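Local coordinates for protein leucine--trna ligase (Agrobacterium radiobacter, PDB 5AH5) that probably joins leucine to tRNA(Leu) at the expense of ATP, as a class I aminoacyl-tRNA synthetase, at residues Leu412-Gly424 with Pro484-Tyr496. Sequence-based numbering, arbitrary orientation.
Sequences LQNWSISRQRYWG and PDTMDTFVDSSWY. With LSS (5'-O-(L-leucylsulfamoyl)adenosine), chain I.
Arg419 reaches Asp488 with NE, which donates to OD1 at 2.7 Å in a salt bridge. The bend at chi2 (-71°) turns CD and the guanidinium toward Asp488, whose CB lies over one face of the group. The two charged planes stand 55° apart, and OD1 is met from above the carboxylate plane, so this is not a flat two-pronged pairing. Arginine suits the place because its outer nitrogens still have N-H groups for its own strand: NH2 donates to Ser416 O and NH1 to Ser418 O, which fixes the rotation of the group. Asp488 is also shared, for its OD2 caps the short, weakly bonded helical turn that follows, accepting from Phe490 N (3.1 Å), and takes a bond from a water that in turn accepts from Trp415 NE1. The backbones that carry these side chains, strands 415-419 and 486-487, run antiparallel, Arg419 and Thr486 forming the hydrogen-bonded pair, within the antiparallel sheet that also holds strands of the zinc-binding region; from strand 486-487 the chain runs on to the ligand pocket. Thr486 OG1 donates to Arg421 O (2.8 Å) while its CG2 lies against Gly424 O; a small beta-branched residue offers a hydroxyl for one carbonyl and a compact methyl beside the other. Gln420 suits its place by donating through NE2 to Asp485 OD2 at 3.1 Å, amide and carboxylate nearly perpendicular (78°), while OE1 accepts from Val163 N. At the other end, Ile417 CG2 meets Val491 CG2 at 3.5 Å, branched chains crossing at about a right angle and supplying methyls beside the indole: Ile417 CG2 also lies over one face of the Trp415 ring, toward its rim. Farther on, Tyr496 OH approaches C11 of the leucyl-adenylate analogue (3.6 Å).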
loop_
_atom_site.group_PDB
_atom_site.type_symbol
_atom_site.label_atom_id
_atom_site.label_comp_id
_atom_site.label_asym_id
_atom_site.label_seq_id
_atom_site.Cartn_x
_atom_site.Cartn_y
_atom_site.Cartn_z
ATOM N N LEU B 412 14.185 0.830 14.457
ATOM C CA LEU B 412 13.940 -0.370 13.662
ATOM C C LEU B 412 14.635 -1.605 14.275
ATOM O O LEU B 412 15.861 -1.613 14.507
ATOM C CB LEU B 412 14.506 -0.117 12.257
ATOM C CG LEU B 412 14.298 -1.166 11.191
ATOM C CD1 LEU B 412 12.827 -1.328 10.926
ATOM C CD2 LEU B 412 15.040 -0.841 9.915
ATOM N N GLN B 413 13.865 -2.643 14.533
ATOM C CA GLN B 413 14.465 -3.920 14.992
ATOM C C GLN B 413 14.638 -4.882 13.799
ATOM O O GLN B 413 13.847 -4.876 12.832
ATOM C CB GLN B 413 13.565 -4.547 16.007
ATOM C CG GLN B 413 13.296 -3.630 17.177
ATOM C CD GLN B 413 12.385 -4.274 18.179
ATOM O OE1 GLN B 413 12.290 -5.502 18.230
ATOM N NE2 GLN B 413 11.682 -3.462 18.969
ATOM N N ASN B 414 15.646 -5.730 13.853
ATOM C CA ASN B 414 15.732 -6.776 12.849
ATOM C C ASN B 414 14.488 -7.648 12.879
ATOM O O ASN B 414 13.812 -7.780 13.905
ATOM C CB ASN B 414 17.046 -7.522 12.891
ATOM C CG ASN B 414 18.145 -6.799 12.107
ATOM O OD1 ASN B 414 17.892 -5.880 11.329
ATOM N ND2 ASN B 414 19.359 -7.251 12.260
ATOM N N TRP B 415 14.143 -8.139 11.696
ATOM C CA TRP B 415 12.851 -8.742 11.409
ATOM C C TRP B 415 12.836 -10.256 11.751
ATOM O O TRP B 415 13.424 -11.046 11.000
ATOM C CB TRP B 415 12.669 -8.561 9.919
ATOM C CG TRP B 415 11.388 -9.052 9.325
ATOM C CD1 TRP B 415 10.270 -9.396 9.972
ATOM C CD2 TRP B 415 11.133 -9.206 7.944
ATOM N NE1 TRP B 415 9.308 -9.800 9.065
ATOM C CE2 TRP B 415 9.829 -9.681 7.810
ATOM C CE3 TRP B 415 11.891 -8.985 6.797
ATOM C CZ2 TRP B 415 9.248 -9.916 6.588
ATOM C CZ3 TRP B 415 11.321 -9.238 5.562
ATOM C CH2 TRP B 415 9.994 -9.701 5.476
ATOM N N SER B 416 12.145 -10.636 12.832
ATOM C CA SER B 416 11.795 -12.036 13.148
ATOM C C SER B 416 10.813 -12.589 12.160
ATOM O O SER B 416 9.677 -12.098 12.101
ATOM C CB SER B 416 11.019 -12.192 14.464
ATOM O OG SER B 416 11.733 -11.676 15.511
ATOM N N ILE B 417 11.201 -13.669 11.502
ATOM C CA ILE B 417 10.387 -14.367 10.510
ATOM C C ILE B 417 9.964 -15.774 10.871
ATOM O O ILE B 417 9.035 -16.304 10.260
ATOM C CB ILE B 417 11.023 -14.343 9.100
ATOM C CG1 ILE B 417 12.449 -14.917 9.086
ATOM C CG2 ILE B 417 11.037 -12.901 8.618
ATOM C CD1 ILE B 417 12.973 -15.272 7.703
ATOM N N SER B 418 10.591 -16.361 11.873
ATOM C CA SER B 418 10.228 -17.697 12.302
ATOM C C SER B 418 9.024 -17.703 13.239
ATOM O O SER B 418 8.939 -16.928 14.186
ATOM C CB SER B 418 11.430 -18.462 12.865
ATOM O OG SER B 418 12.244 -17.707 13.741
ATOM N N ARG B 419 8.084 -18.575 12.916
ATOM C CA ARG B 419 6.824 -18.670 13.605
ATOM C C ARG B 419 6.628 -20.115 14.075
ATOM O O ARG B 419 6.857 -21.035 13.306
ATOM C CB ARG B 419 5.698 -18.240 12.648
ATOM C CG ARG B 419 5.923 -16.816 12.139
ATOM C CD ARG B 419 5.698 -15.816 13.256
ATOM N NE ARG B 419 5.886 -14.458 12.750
ATOM C CZ ARG B 419 7.000 -13.780 12.838
ATOM N NH1 ARG B 419 8.065 -14.283 13.469
ATOM N NH2 ARG B 419 7.056 -12.562 12.300
ATOM N N GLN B 420 6.134 -20.303 15.294
ATOM C CA GLN B 420 5.903 -21.675 15.856
ATOM C C GLN B 420 4.524 -22.064 15.486
ATOM O O GLN B 420 3.642 -22.321 16.316
ATOM C CB GLN B 420 6.152 -21.768 17.377
ATOM C CG GLN B 420 7.604 -21.387 17.805
ATOM C CD GLN B 420 7.961 -19.896 17.492
ATOM O OE1 GLN B 420 7.199 -19.036 17.853
ATOM N NE2 GLN B 420 9.077 -19.617 16.809
ATOM N N ARG B 421 4.340 -22.186 14.190
ATOM C CA ARG B 421 3.016 -22.429 13.614
ATOM C C ARG B 421 3.113 -23.429 12.474
ATOM O O ARG B 421 4.106 -23.468 11.824
ATOM C CB ARG B 421 2.539 -21.085 13.062
ATOM C CG ARG B 421 2.040 -20.199 14.165
ATOM C CD ARG B 421 0.590 -20.563 14.183
ATOM N NE ARG B 421 0.004 -19.931 15.248
ATOM C CZ ARG B 421 -1.251 -19.495 15.274
ATOM N NH1 ARG B 421 -2.140 -19.694 14.298
ATOM N NH2 ARG B 421 -1.593 -18.891 16.358
ATOM N N TYR B 422 2.054 -24.190 12.277
ATOM C CA TYR B 422 1.907 -25.126 11.193
ATOM C C TYR B 422 1.741 -24.443 9.791
ATOM O O TYR B 422 2.432 -24.811 8.819
ATOM C CB TYR B 422 0.673 -25.991 11.440
ATOM C CG TYR B 422 0.296 -26.933 10.313
ATOM C CD1 TYR B 422 1.013 -28.121 10.054
ATOM C CD2 TYR B 422 -0.809 -26.699 9.541
ATOM C CE1 TYR B 422 0.633 -28.986 9.019
ATOM C CE2 TYR B 422 -1.145 -27.507 8.491
ATOM C CZ TYR B 422 -0.425 -28.693 8.254
ATOM O OH TYR B 422 -0.813 -29.516 7.212
ATOM N N TRP B 423 0.844 -23.452 9.702
ATOM C CA TRP B 423 0.316 -23.045 8.406
ATOM C C TRP B 423 1.137 -21.885 7.895
ATOM O O TRP B 423 0.761 -20.694 8.041
ATOM C CB TRP B 423 -1.179 -22.788 8.484
ATOM C CG TRP B 423 -1.773 -22.540 7.150
ATOM C CD1 TRP B 423 -2.307 -21.332 6.709
ATOM C CD2 TRP B 423 -1.883 -23.460 6.047
ATOM N NE1 TRP B 423 -2.750 -21.482 5.434
ATOM C CE2 TRP B 423 -2.478 -22.758 4.988
ATOM C CE3 TRP B 423 -1.494 -24.819 5.836
ATOM C CZ2 TRP B 423 -2.762 -23.359 3.749
ATOM C CZ3 TRP B 423 -1.759 -25.422 4.601
ATOM C CH2 TRP B 423 -2.362 -24.685 3.557
ATOM N N GLY B 424 2.318 -22.248 7.396
ATOM C CA GLY B 424 3.232 -21.296 6.713
ATOM C C GLY B 424 4.297 -22.056 5.969
ATOM O O GLY B 424 4.381 -23.322 6.007
ATOM N N PRO B 484 11.846 -26.713 13.034
ATOM C CA PRO B 484 10.447 -26.902 13.416
ATOM C C PRO B 484 9.477 -25.710 13.112
ATOM O O PRO B 484 8.262 -25.842 13.378
ATOM C CB PRO B 484 10.551 -27.117 14.922
ATOM C CG PRO B 484 11.724 -26.249 15.343
ATOM C CD PRO B 484 12.680 -26.317 14.194
ATOM N N ASP B 485 10.005 -24.601 12.590
ATOM C CA ASP B 485 9.238 -23.324 12.440
ATOM C C ASP B 485 8.971 -22.996 10.982
ATOM O O ASP B 485 9.645 -23.555 10.065
ATOM C CB ASP B 485 9.980 -22.167 13.103
ATOM C CG ASP B 485 10.043 -22.310 14.629
ATOM O OD1 ASP B 485 9.248 -23.112 15.175
ATOM O OD2 ASP B 485 10.860 -21.626 15.278
ATOM N N THR B 486 7.965 -22.127 10.782
ATOM C CA THR B 486 7.540 -21.701 9.472
ATOM C C THR B 486 7.799 -20.204 9.263
ATOM O O THR B 486 8.081 -19.442 10.217
ATOM C CB THR B 486 6.121 -22.112 9.167
ATOM O OG1 THR B 486 5.189 -21.550 10.106
ATOM C CG2 THR B 486 6.011 -23.617 9.133
ATOM N N MET B 487 7.718 -19.782 8.022
ATOM C CA MET B 487 7.952 -18.386 7.720
ATOM C C MET B 487 6.687 -17.555 7.971
ATOM O O MET B 487 5.568 -17.912 7.608
ATOM C CB MET B 487 8.427 -18.234 6.274
ATOM C CG MET B 487 9.725 -18.959 5.982
ATOM S SD MET B 487 10.329 -18.603 4.336
ATOM C CE MET B 487 11.290 -20.077 3.902
ATOM N N ASP B 488 6.871 -16.409 8.567
ATOM C CA ASP B 488 5.741 -15.440 8.649
ATOM C C ASP B 488 5.123 -15.052 7.280
ATOM O O ASP B 488 5.840 -14.980 6.298
ATOM C CB ASP B 488 6.182 -14.199 9.357
ATOM C CG ASP B 488 4.969 -13.330 9.779
ATOM O OD1 ASP B 488 4.195 -13.724 10.735
ATOM O OD2 ASP B 488 4.809 -12.261 9.111
ATOM N N THR B 489 3.797 -14.897 7.253
ATOM C CA THR B 489 3.026 -14.434 6.080
ATOM C C THR B 489 3.620 -13.185 5.366
ATOM O O THR B 489 3.568 -13.096 4.149
ATOM C CB THR B 489 1.555 -14.179 6.420
ATOM O OG1 THR B 489 0.857 -13.777 5.245
ATOM C CG2 THR B 489 1.337 -13.119 7.505
ATOM N N PHE B 490 4.278 -12.295 6.105
ATOM C CA PHE B 490 4.876 -11.132 5.476
ATOM C C PHE B 490 6.152 -11.403 4.689
ATOM O O PHE B 490 6.570 -10.563 3.853
ATOM C CB PHE B 490 5.036 -9.973 6.460
ATOM C CG PHE B 490 3.719 -9.414 6.899
ATOM C CD1 PHE B 490 3.008 -8.542 6.048
ATOM C CD2 PHE B 490 3.185 -9.718 8.142
ATOM C CE1 PHE B 490 1.830 -7.970 6.470
ATOM C CE2 PHE B 490 1.967 -9.197 8.546
ATOM C CZ PHE B 490 1.279 -8.324 7.691
ATOM N N VAL B 491 6.708 -12.600 4.847
ATOM C CA VAL B 491 7.777 -13.046 3.939
ATOM C C VAL B 491 7.134 -13.322 2.607
ATOM O O VAL B 491 7.607 -12.808 1.636
ATOM C CB VAL B 491 8.597 -14.303 4.447
ATOM C CG1 VAL B 491 9.708 -14.684 3.455
ATOM C CG2 VAL B 491 9.262 -13.964 5.770
ATOM N N ASP B 492 6.026 -14.070 2.561
ATOM C CA ASP B 492 5.387 -14.396 1.305
ATOM C C ASP B 492 5.073 -13.088 0.507
ATOM O O ASP B 492 5.341 -12.960 -0.682
ATOM C CB ASP B 492 4.061 -15.093 1.503
ATOM C CG ASP B 492 4.121 -16.387 2.413
ATOM O OD1 ASP B 492 5.126 -16.696 3.094
ATOM O OD2 ASP B 492 3.069 -17.028 2.460
ATOM N N SER B 493 4.445 -12.157 1.192
ATOM C CA SER B 493 3.913 -10.997 0.565
ATOM C C SER B 493 4.972 -9.924 0.347
ATOM O O SER B 493 4.643 -8.918 -0.196
ATOM C CB SER B 493 2.706 -10.487 1.392
ATOM O OG SER B 493 3.045 -10.153 2.717
ATOM N N SER B 494 6.238 -10.132 0.770
ATOM C CA SER B 494 7.250 -9.166 0.557
ATOM C C SER B 494 7.802 -9.100 -0.880
ATOM O O SER B 494 8.495 -8.139 -1.203
ATOM C CB SER B 494 8.406 -9.354 1.538
ATOM O OG SER B 494 9.156 -10.525 1.238
ATOM N N TRP B 495 7.535 -10.115 -1.695
ATOM C CA TRP B 495 8.069 -10.242 -3.041
ATOM C C TRP B 495 7.065 -10.834 -4.042
ATOM O O TRP B 495 7.394 -11.034 -5.195
ATOM C CB TRP B 495 9.319 -11.082 -2.989
ATOM C CG TRP B 495 9.044 -12.575 -2.811
ATOM C CD1 TRP B 495 8.726 -13.188 -1.653
ATOM C CD2 TRP B 495 9.010 -13.598 -3.819
ATOM N NE1 TRP B 495 8.509 -14.541 -1.852
ATOM C CE2 TRP B 495 8.673 -14.814 -3.176
ATOM C CE3 TRP B 495 9.271 -13.624 -5.183
ATOM C CZ2 TRP B 495 8.559 -15.998 -3.862
ATOM C CZ3 TRP B 495 9.156 -14.764 -5.857
ATOM C CH2 TRP B 495 8.825 -15.979 -5.193
ATOM N N TYR B 496 5.820 -11.074 -3.647
ATOM C CA TYR B 496 4.862 -11.747 -4.563
ATOM C C TYR B 496 4.623 -11.067 -5.897
ATOM O O TYR B 496 4.242 -11.720 -6.898
ATOM C CB TYR B 496 3.502 -11.916 -3.870
ATOM C CG TYR B 496 2.599 -10.660 -3.741
ATOM C CD1 TYR B 496 2.880 -9.662 -2.839
ATOM C CD2 TYR B 496 1.460 -10.529 -4.505
ATOM C CE1 TYR B 496 2.050 -8.545 -2.701
ATOM C CE2 TYR B 496 0.605 -9.416 -4.385
ATOM C CZ TYR B 496 0.914 -8.426 -3.508
ATOM O OH TYR B 496 0.094 -7.327 -3.379
HETATM C C1 LSS I . -4.223 -7.975 3.227
HETATM N N1 LSS I . -12.366 -0.937 3.151
HETATM O O1 LSS I . -4.253 -6.947 3.866
HETATM S S1 LSS I . -6.680 -8.178 3.235
HETATM C C2 LSS I . -11.414 -0.669 2.259
HETATM N N2 LSS I . -5.306 -8.647 2.881
HETATM O O2 LSS I . -6.835 -2.446 2.765
HETATM N N3 LSS I . -10.426 -1.538 1.954
HETATM O O3 LSS I . -5.580 -3.238 0.441
HETATM C C4 LSS I . -10.410 -2.739 2.579
HETATM N N4 LSS I . -2.980 -9.961 2.360
HETATM O O4 LSS I . -8.362 -4.972 0.802
HETATM C C5 LSS I . -11.324 -3.038 3.581
HETATM O O5 LSS I . -6.924 -6.783 2.498
HETATM C C6 LSS I . -12.302 -2.106 3.883
HETATM N N6 LSS I . -13.235 -2.419 4.819
HETATM C C7 LSS I . -0.713 -8.025 1.461
HETATM N N7 LSS I . -11.027 -4.275 4.057
HETATM C C8 LSS I . -9.916 -4.719 3.408
HETATM C C9 LSS I . -2.143 -7.650 1.856
HETATM N N9 LSS I . -9.569 -3.782 2.487
HETATM C CA LSS I . -2.894 -8.559 2.846
HETATM C C10 LSS I . 0.206 -7.828 2.677
HETATM C C11 LSS I . -0.315 -7.177 0.201
HETATM O O1A LSS I . -7.020 -7.893 4.636
HETATM C C21 LSS I . -8.429 -3.798 1.593
HETATM C C22 LSS I . -7.136 -3.741 2.330
HETATM C C23 LSS I . -6.135 -4.271 1.301
HETATM C C24 LSS I . -7.001 -5.260 0.547
HETATM C C25 LSS I . -6.865 -6.688 1.078
HETATM O O2A LSS I . -7.708 -9.021 2.664
HETATM O O HOH W 1 6.634 -10.346 10.056
HETATM O O HOH W 2 5.436 -25.339 13.363
#